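Local coordinates for protein ornithine carbamoyltransferase (Gloeobacter violaceus, PDB 3GD5) that probably transfers the carbamoyl group of carbamoyl phosphate to ornithine, giving citrulline and phosphate in arginine biosynthesis, at residues H47-S59 with V104-E116. Sequence-based numbering, arbitrary orientation.
Sequences HGKVLGLVFLKAS and VDGLAIRTFAQTE
Strands 50-55 and 106-110 are the central parallel pair of the four-stranded sheet in the carbamoyl-phosphate domain, and R110, at the end of its strand, and S59, in the loop after the other, belong by similarity to the carbamoyl phosphate site. Backbone hydrogen bonds zip the pair from G52 N to G106 O (2.8 Å) as far as L56 N to R110 O. Before the first rung, D105 grips V50 twice: its N donates to V50 O, and the anti lone pair of OD2 takes V50 N at 2.6 Å. On the face under helix 60-72, A108 CB meets L53 CD2 (3.7 Å) and L51 CD2. Farther along that face, R110 CB lies 3.6 Å from F55 CD1. Bends at chi2 and chi3 (59°) swing the R110 guanidinium back over the 57-59 loop, where K57 CB sits over one face, 3.3 Å from NH2, and S59 CB lies at the edge. An alanine in place of R110 would remove the guanidinium, probably leaving K57 CB without the flat group it packs on and the likely carbamoyl phosphate pocket short of a positive charge. S59 OG is hydrogen-bonded to T62 OG1, while the K57 chain runs on until its CD reaches the F112 ring edge, 4.0 Å from CZ.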
ATOM      1  N   HIS A  47      19.504 -12.027  34.681  1.00 45.56           N
ATOM      2  CA  HIS A  47      18.819 -13.297  34.494  1.00 46.74           C
ATOM      3  C   HIS A  47      17.416 -13.237  35.085  1.00 45.75           C
ATOM      4  O   HIS A  47      17.211 -12.711  36.177  1.00 44.46           O
ATOM      5  CB  HIS A  47      19.610 -14.429  35.152  1.00 50.54           C
ATOM      6  CG  HIS A  47      18.948 -15.768  35.040  1.00 53.93           C
ATOM      7  ND1 HIS A  47      17.866 -16.130  35.815  1.00 55.80           N
ATOM      8  CD2 HIS A  47      19.204 -16.823  34.232  1.00 54.44           C
ATOM      9  CE1 HIS A  47      17.486 -17.355  35.489  1.00 55.75           C
ATOM     10  NE2 HIS A  47      18.281 -17.796  34.531  1.00 54.82           N
ATOM     11  N   GLY A  48      16.450 -13.769  34.344  1.00 45.54           N
ATOM     12  CA  GLY A  48      15.077 -13.762  34.806  1.00 43.10           C
ATOM     13  C   GLY A  48      14.332 -12.509  34.406  1.00 42.08           C
ATOM     14  O   GLY A  48      13.132 -12.401  34.650  1.00 42.02           O
ATOM     15  N   LYS A  49      15.029 -11.556  33.793  1.00 41.74           N
ATOM     16  CA  LYS A  49      14.379 -10.315  33.376  1.00 41.91           C
ATOM     17  C   LYS A  49      14.211 -10.188  31.863  1.00 40.35           C
ATOM     18  O   LYS A  49      14.982 -10.749  31.076  1.00 38.63           O
ATOM     19  CB  LYS A  49      15.144  -9.112  33.924  1.00 43.76           C
ATOM     20  CG  LYS A  49      15.149  -9.059  35.439  1.00 47.87           C
ATOM     21  CD  LYS A  49      16.161  -8.052  35.956  1.00 51.41           C
ATOM     22  CE  LYS A  49      16.397  -8.231  37.449  1.00 52.88           C
ATOM     23  NZ  LYS A  49      15.135  -8.077  38.221  1.00 57.12           N
ATOM     24  N   VAL A  50      13.189  -9.440  31.467  1.00 37.95           N
ATOM     25  CA  VAL A  50      12.888  -9.238  30.056  1.00 36.13           C
ATOM     26  C   VAL A  50      12.840  -7.757  29.730  1.00 35.48           C
ATOM     27  O   VAL A  50      12.199  -6.968  30.426  1.00 34.19           O
ATOM     28  CB  VAL A  50      11.520  -9.867  29.675  1.00 35.52           C
ATOM     29  CG1 VAL A  50      11.238  -9.663  28.178  1.00 32.23           C
ATOM     30  CG2 VAL A  50      11.507 -11.356  30.049  1.00 30.78           C
ATOM     31  N   LEU A  51      13.517  -7.395  28.651  1.00 34.37           N
ATOM     32  CA  LEU A  51      13.554  -6.018  28.198  1.00 35.01           C
ATOM     33  C   LEU A  51      12.655  -5.933  26.971  1.00 35.33           C
ATOM     34  O   LEU A  51      12.769  -6.742  26.044  1.00 35.93           O
ATOM     35  CB  LEU A  51      14.982  -5.656  27.814  1.00 34.95           C
ATOM     36  CG  LEU A  51      15.436  -4.222  27.539  1.00 36.71           C
ATOM     37  CD1 LEU A  51      16.228  -4.266  26.262  1.00 34.48           C
ATOM     38  CD2 LEU A  51      14.291  -3.237  27.441  1.00 35.25           C
ATOM     39  N   GLY A  52      11.753  -4.962  26.968  1.00 35.18           N
ATOM     40  CA  GLY A  52      10.871  -4.794  25.834  1.00 34.52           C
ATOM     41  C   GLY A  52      11.375  -3.635  25.003  1.00 35.20           C
ATOM     42  O   GLY A  52      11.829  -2.623  25.554  1.00 34.87           O
ATOM     43  N   LEU A  53      11.313  -3.785  23.684  1.00 33.85           N
ATOM     44  CA  LEU A  53      11.755  -2.749  22.766  1.00 35.99           C
ATOM     45  C   LEU A  53      10.537  -2.202  22.028  1.00 38.63           C
ATOM     46  O   LEU A  53       9.912  -2.922  21.253  1.00 39.67           O
ATOM     47  CB  LEU A  53      12.728  -3.329  21.741  1.00 34.00           C
ATOM     48  CG  LEU A  53      13.893  -4.161  22.273  1.00 34.74           C
ATOM     49  CD1 LEU A  53      14.591  -4.836  21.101  1.00 34.85           C
ATOM     50  CD2 LEU A  53      14.862  -3.272  23.044  1.00 31.04           C
ATOM     51  N   VAL A  54      10.186  -0.945  22.273  1.00 39.03           N
ATOM     52  CA  VAL A  54       9.049  -0.352  21.577  1.00 42.21           C
ATOM     53  C   VAL A  54       9.546   0.779  20.687  1.00 41.65           C
ATOM     54  O   VAL A  54       9.720   1.917  21.122  1.00 42.99           O
ATOM     55  CB  VAL A  54       7.975   0.164  22.563  1.00 42.42           C
ATOM     56  CG1 VAL A  54       8.618   0.955  23.646  1.00 46.86           C
ATOM     57  CG2 VAL A  54       6.944   1.018  21.827  1.00 43.31           C
ATOM     58  N   PHE A  55       9.802   0.437  19.433  1.00 42.15           N
ATOM     59  CA  PHE A  55      10.298   1.402  18.467  1.00 44.32           C
ATOM     60  C   PHE A  55       9.191   1.841  17.530  1.00 44.78           C
ATOM     61  O   PHE A  55       8.745   1.070  16.680  1.00 43.65           O
ATOM     62  CB  PHE A  55      11.441   0.797  17.648  1.00 43.62           C
ATOM     63  CG  PHE A  55      12.606   0.323  18.480  1.00 46.78           C
ATOM     64  CD1 PHE A  55      12.752   0.734  19.810  1.00 46.07           C
ATOM     65  CD2 PHE A  55      13.580  -0.498  17.922  1.00 46.94           C
ATOM     66  CE1 PHE A  55      13.850   0.336  20.567  1.00 46.84           C
ATOM     67  CE2 PHE A  55      14.689  -0.904  18.672  1.00 49.01           C
ATOM     68  CZ  PHE A  55      14.824  -0.485  19.999  1.00 47.27           C
ATOM     69  N   LEU A  56       8.743   3.079  17.695  1.00 46.88           N
ATOM     70  CA  LEU A  56       7.698   3.623  16.840  1.00 50.53           C
ATOM     71  C   LEU A  56       8.273   3.856  15.454  1.00 52.09           C
ATOM     72  O   LEU A  56       7.553   4.180  14.517  1.00 54.24           O
ATOM     73  CB  LEU A  56       7.156   4.933  17.411  1.00 50.03           C
ATOM     74  CG  LEU A  56       6.103   4.792  18.511  1.00 50.94           C
ATOM     75  CD1 LEU A  56       6.685   4.065  19.708  1.00 51.51           C
ATOM     76  CD2 LEU A  56       5.606   6.176  18.901  1.00 52.16           C
ATOM     77  N   LYS A  57       9.583   3.689  15.344  1.00 54.75           N
ATOM     78  CA  LYS A  57      10.298   3.856  14.088  1.00 55.97           C
ATOM     79  C   LYS A  57      11.374   2.781  14.098  1.00 55.95           C
ATOM     80  O   LYS A  57      12.213   2.742  15.004  1.00 56.10           O
ATOM     81  CB  LYS A  57      10.945   5.243  14.029  1.00 57.81           C
ATOM     82  CG  LYS A  57      11.705   5.538  12.748  1.00 59.00           C
ATOM     83  CD  LYS A  57      10.782   5.952  11.617  1.00 60.13           C
ATOM     84  CE  LYS A  57      11.588   6.324  10.374  1.00 61.51           C
ATOM     85  NZ  LYS A  57      12.576   7.413  10.655  1.00 61.00           N
ATOM     86  N   ALA A  58      11.344   1.902  13.105  1.00 55.78           N
ATOM     87  CA  ALA A  58      12.312   0.816  13.030  1.00 55.38           C
ATOM     88  C   ALA A  58      13.749   1.322  13.062  1.00 54.93           C
ATOM     89  O   ALA A  58      14.059   2.389  12.528  1.00 54.47           O
ATOM     90  CB  ALA A  58      12.075  -0.011  11.762  1.00 55.09           C
ATOM     91  N   SER A  59      14.617   0.552  13.709  1.00 53.18           N
ATOM     92  CA  SER A  59      16.038   0.873  13.794  1.00 52.87           C
ATOM     93  C   SER A  59      16.779  -0.404  14.154  1.00 52.38           C
ATOM     94  O   SER A  59      16.969  -0.714  15.330  1.00 52.43           O
ATOM     95  CB  SER A  59      16.303   1.942  14.853  1.00 53.39           C
ATOM     96  OG  SER A  59      17.695   2.213  14.955  1.00 55.28           O
ATOM     97  N   VAL A 104       6.980  -7.192  31.237  1.00 34.14           N
ATOM     98  CA  VAL A 104       8.428  -7.071  31.150  1.00 35.24           C
ATOM     99  C   VAL A 104       9.031  -6.277  32.313  1.00 35.59           C
ATOM    100  O   VAL A 104       8.312  -5.723  33.140  1.00 35.83           O
ATOM    101  CB  VAL A 104       8.854  -6.423  29.796  1.00 35.35           C
ATOM    102  CG1 VAL A 104       8.331  -7.260  28.633  1.00 37.98           C
ATOM    103  CG2 VAL A 104       8.333  -5.013  29.696  1.00 34.83           C
ATOM    104  N   ASP A 105      10.356  -6.204  32.353  1.00 36.64           N
ATOM    105  CA  ASP A 105      11.057  -5.511  33.431  1.00 37.05           C
ATOM    106  C   ASP A 105      11.745  -4.216  33.024  1.00 37.57           C
ATOM    107  O   ASP A 105      12.363  -3.547  33.850  1.00 37.94           O
ATOM    108  CB  ASP A 105      12.081  -6.462  34.018  1.00 40.54           C
ATOM    109  CG  ASP A 105      11.489  -7.814  34.309  1.00 42.59           C
ATOM    110  OD1 ASP A 105      10.793  -7.941  35.332  1.00 45.18           O
ATOM    111  OD2 ASP A 105      11.693  -8.743  33.501  1.00 44.04           O
ATOM    112  N   GLY A 106      11.640  -3.859  31.752  1.00 36.81           N
ATOM    113  CA  GLY A 106      12.269  -2.641  31.289  1.00 37.93           C
ATOM    114  C   GLY A 106      11.862  -2.321  29.870  1.00 37.32           C
ATOM    115  O   GLY A 106      11.498  -3.215  29.108  1.00 37.01           O
ATOM    116  N   LEU A 107      11.915  -1.043  29.514  1.00 36.67           N
ATOM    117  CA  LEU A 107      11.541  -0.628  28.176  1.00 37.33           C
ATOM    118  C   LEU A 107      12.562   0.303  27.550  1.00 37.46           C
ATOM    119  O   LEU A 107      12.924   1.328  28.124  1.00 38.64           O
ATOM    120  CB  LEU A 107      10.176   0.071  28.193  1.00 35.49           C
ATOM    121  CG  LEU A 107       8.968  -0.748  28.655  1.00 36.45           C
ATOM    122  CD1 LEU A 107       7.744   0.162  28.731  1.00 36.74           C
ATOM    123  CD2 LEU A 107       8.726  -1.909  27.694  1.00 32.33           C
ATOM    124  N   ALA A 108      13.041  -0.078  26.377  1.00 36.54           N
ATOM    125  CA  ALA A 108      13.969   0.737  25.619  1.00 35.99           C
ATOM    126  C   ALA A 108      13.041   1.215  24.512  1.00 37.12           C
ATOM    127  O   ALA A 108      12.554   0.396  23.719  1.00 36.13           O
ATOM    128  CB  ALA A 108      15.080  -0.116  25.052  1.00 33.49           C
ATOM    129  N   ILE A 109      12.772   2.517  24.459  1.00 35.97           N
ATOM    130  CA  ILE A 109      11.852   3.006  23.450  1.00 37.57           C
ATOM    131  C   ILE A 109      12.258   4.157  22.539  1.00 39.77           C
ATOM    132  O   ILE A 109      12.925   5.109  22.941  1.00 38.13           O
ATOM    133  CB  ILE A 109      10.460   3.319  24.082  1.00 38.89           C
ATOM    134  CG1 ILE A 109       9.940   4.660  23.588  1.00 38.00           C
ATOM    135  CG2 ILE A 109      10.520   3.235  25.596  1.00 39.54           C
ATOM    136  CD1 ILE A 109       8.580   4.982  24.103  1.00 43.90           C
ATOM    137  N   ARG A 110      11.813   4.030  21.290  1.00 43.16           N
ATOM    138  CA  ARG A 110      12.058   4.992  20.229  1.00 45.87           C
ATOM    139  C   ARG A 110      10.772   5.694  19.817  1.00 46.66           C
ATOM    140  O   ARG A 110       9.903   5.075  19.208  1.00 45.59           O
ATOM    141  CB  ARG A 110      12.591   4.286  18.988  1.00 48.47           C
ATOM    142  CG  ARG A 110      14.080   4.327  18.795  1.00 54.52           C
ATOM    143  CD  ARG A 110      14.370   4.464  17.312  1.00 56.27           C
ATOM    144  NE  ARG A 110      13.755   5.681  16.790  1.00 59.53           N
ATOM    145  CZ  ARG A 110      13.901   6.128  15.545  1.00 61.46           C
ATOM    146  NH1 ARG A 110      14.640   5.455  14.667  1.00 59.69           N
ATOM    147  NH2 ARG A 110      13.325   7.270  15.188  1.00 62.44           N
ATOM    148  N   THR A 111      10.644   6.973  20.147  1.00 47.20           N
ATOM    149  CA  THR A 111       9.465   7.738  19.737  1.00 49.15           C
ATOM    150  C   THR A 111       9.984   8.968  19.024  1.00 47.52           C
ATOM    151  O   THR A 111      11.193   9.134  18.864  1.00 47.74           O
ATOM    152  CB  THR A 111       8.598   8.215  20.925  1.00 49.45           C
ATOM    153  OG1 THR A 111       9.392   9.021  21.804  1.00 53.08           O
ATOM    154  CG2 THR A 111       8.030   7.043  21.683  1.00 49.84           C
ATOM    155  N   PHE A 112       9.073   9.826  18.594  1.00 48.10           N
ATOM    156  CA  PHE A 112       9.455  11.049  17.912  1.00 50.31           C
ATOM    157  C   PHE A 112       9.442  12.182  18.927  1.00 49.91           C
ATOM    158  O   PHE A 112      10.391  12.956  19.033  1.00 50.65           O
ATOM    159  CB  PHE A 112       8.479  11.340  16.767  1.00 52.33           C
ATOM    160  CG  PHE A 112       8.430  10.255  15.732  1.00 54.70           C
ATOM    161  CD1 PHE A 112       9.541   9.988  14.935  1.00 56.10           C
ATOM    162  CD2 PHE A 112       7.294   9.465  15.587  1.00 55.90           C
ATOM    163  CE1 PHE A 112       9.527   8.945  14.006  1.00 56.95           C
ATOM    164  CE2 PHE A 112       7.266   8.419  14.664  1.00 58.21           C
ATOM    165  CZ  PHE A 112       8.388   8.158  13.871  1.00 57.95           C
ATOM    166  N   ALA A 113       8.364  12.268  19.690  1.00 49.56           N
ATOM    167  CA  ALA A 113       8.257  13.318  20.689  1.00 49.56           C
ATOM    168  C   ALA A 113       8.760  12.858  22.056  1.00 48.36           C
ATOM    169  O   ALA A 113       8.411  11.777  22.528  1.00 48.00           O
ATOM    170  CB  ALA A 113       6.810  13.789  20.791  1.00 50.49           C
ATOM    171  N   GLN A 114       9.583  13.691  22.682  1.00 47.56           N
ATOM    172  CA  GLN A 114      10.123  13.398  24.001  1.00 48.00           C
ATOM    173  C   GLN A 114       8.955  13.221  24.969  1.00 48.69           C
ATOM    174  O   GLN A 114       8.988  12.371  25.858  1.00 49.25           O
ATOM    175  CB  GLN A 114      11.005  14.561  24.477  1.00 47.24           C
ATOM    176  CG  GLN A 114      11.769  14.311  25.772  1.00 46.06           C
ATOM    177  CD  GLN A 114      12.968  13.399  25.577  1.00 46.55           C
ATOM    178  OE1 GLN A 114      13.463  13.250  24.465  1.00 48.60           O
ATOM    179  NE2 GLN A 114      13.451  12.801  26.662  1.00 44.54           N
ATOM    180  N   THR A 115       7.918  14.028  24.783  1.00 49.83           N
ATOM    181  CA  THR A 115       6.753  13.971  25.656  1.00 52.36           C
ATOM    182  C   THR A 115       6.093  12.594  25.676  1.00 51.57           C
ATOM    183  O   THR A 115       5.710  12.103  26.740  1.00 51.54           O
ATOM    184  CB  THR A 115       5.709  15.055  25.270  1.00 53.14           C
ATOM    185  OG1 THR A 115       4.606  14.998  26.182  1.00 57.23           O
ATOM    186  CG2 THR A 115       5.207  14.851  23.852  1.00 52.95           C
ATOM    187  N   GLU A 116       5.964  11.967  24.509  1.00 51.96           N
ATOM    188  CA  GLU A 116       5.360  10.639  24.443  1.00 51.35           C
ATOM    189  C   GLU A 116       6.219   9.640  25.216  1.00 50.16           C
ATOM    190  O   GLU A 116       5.703   8.734  25.867  1.00 47.29           O
ATOM    191  CB  GLU A 116       5.214  10.177  22.991  1.00 53.02           C
ATOM    192  CG  GLU A 116       4.706   8.739  22.875  1.00 56.89           C
ATOM    193  CD  GLU A 116       4.258   8.374  21.472  1.00 58.33           C
ATOM    194  OE1 GLU A 116       5.049   8.547  20.522  1.00 59.86           O
ATOM    195  OE2 GLU A 116       3.111   7.905  21.322  1.00 59.20           O
TER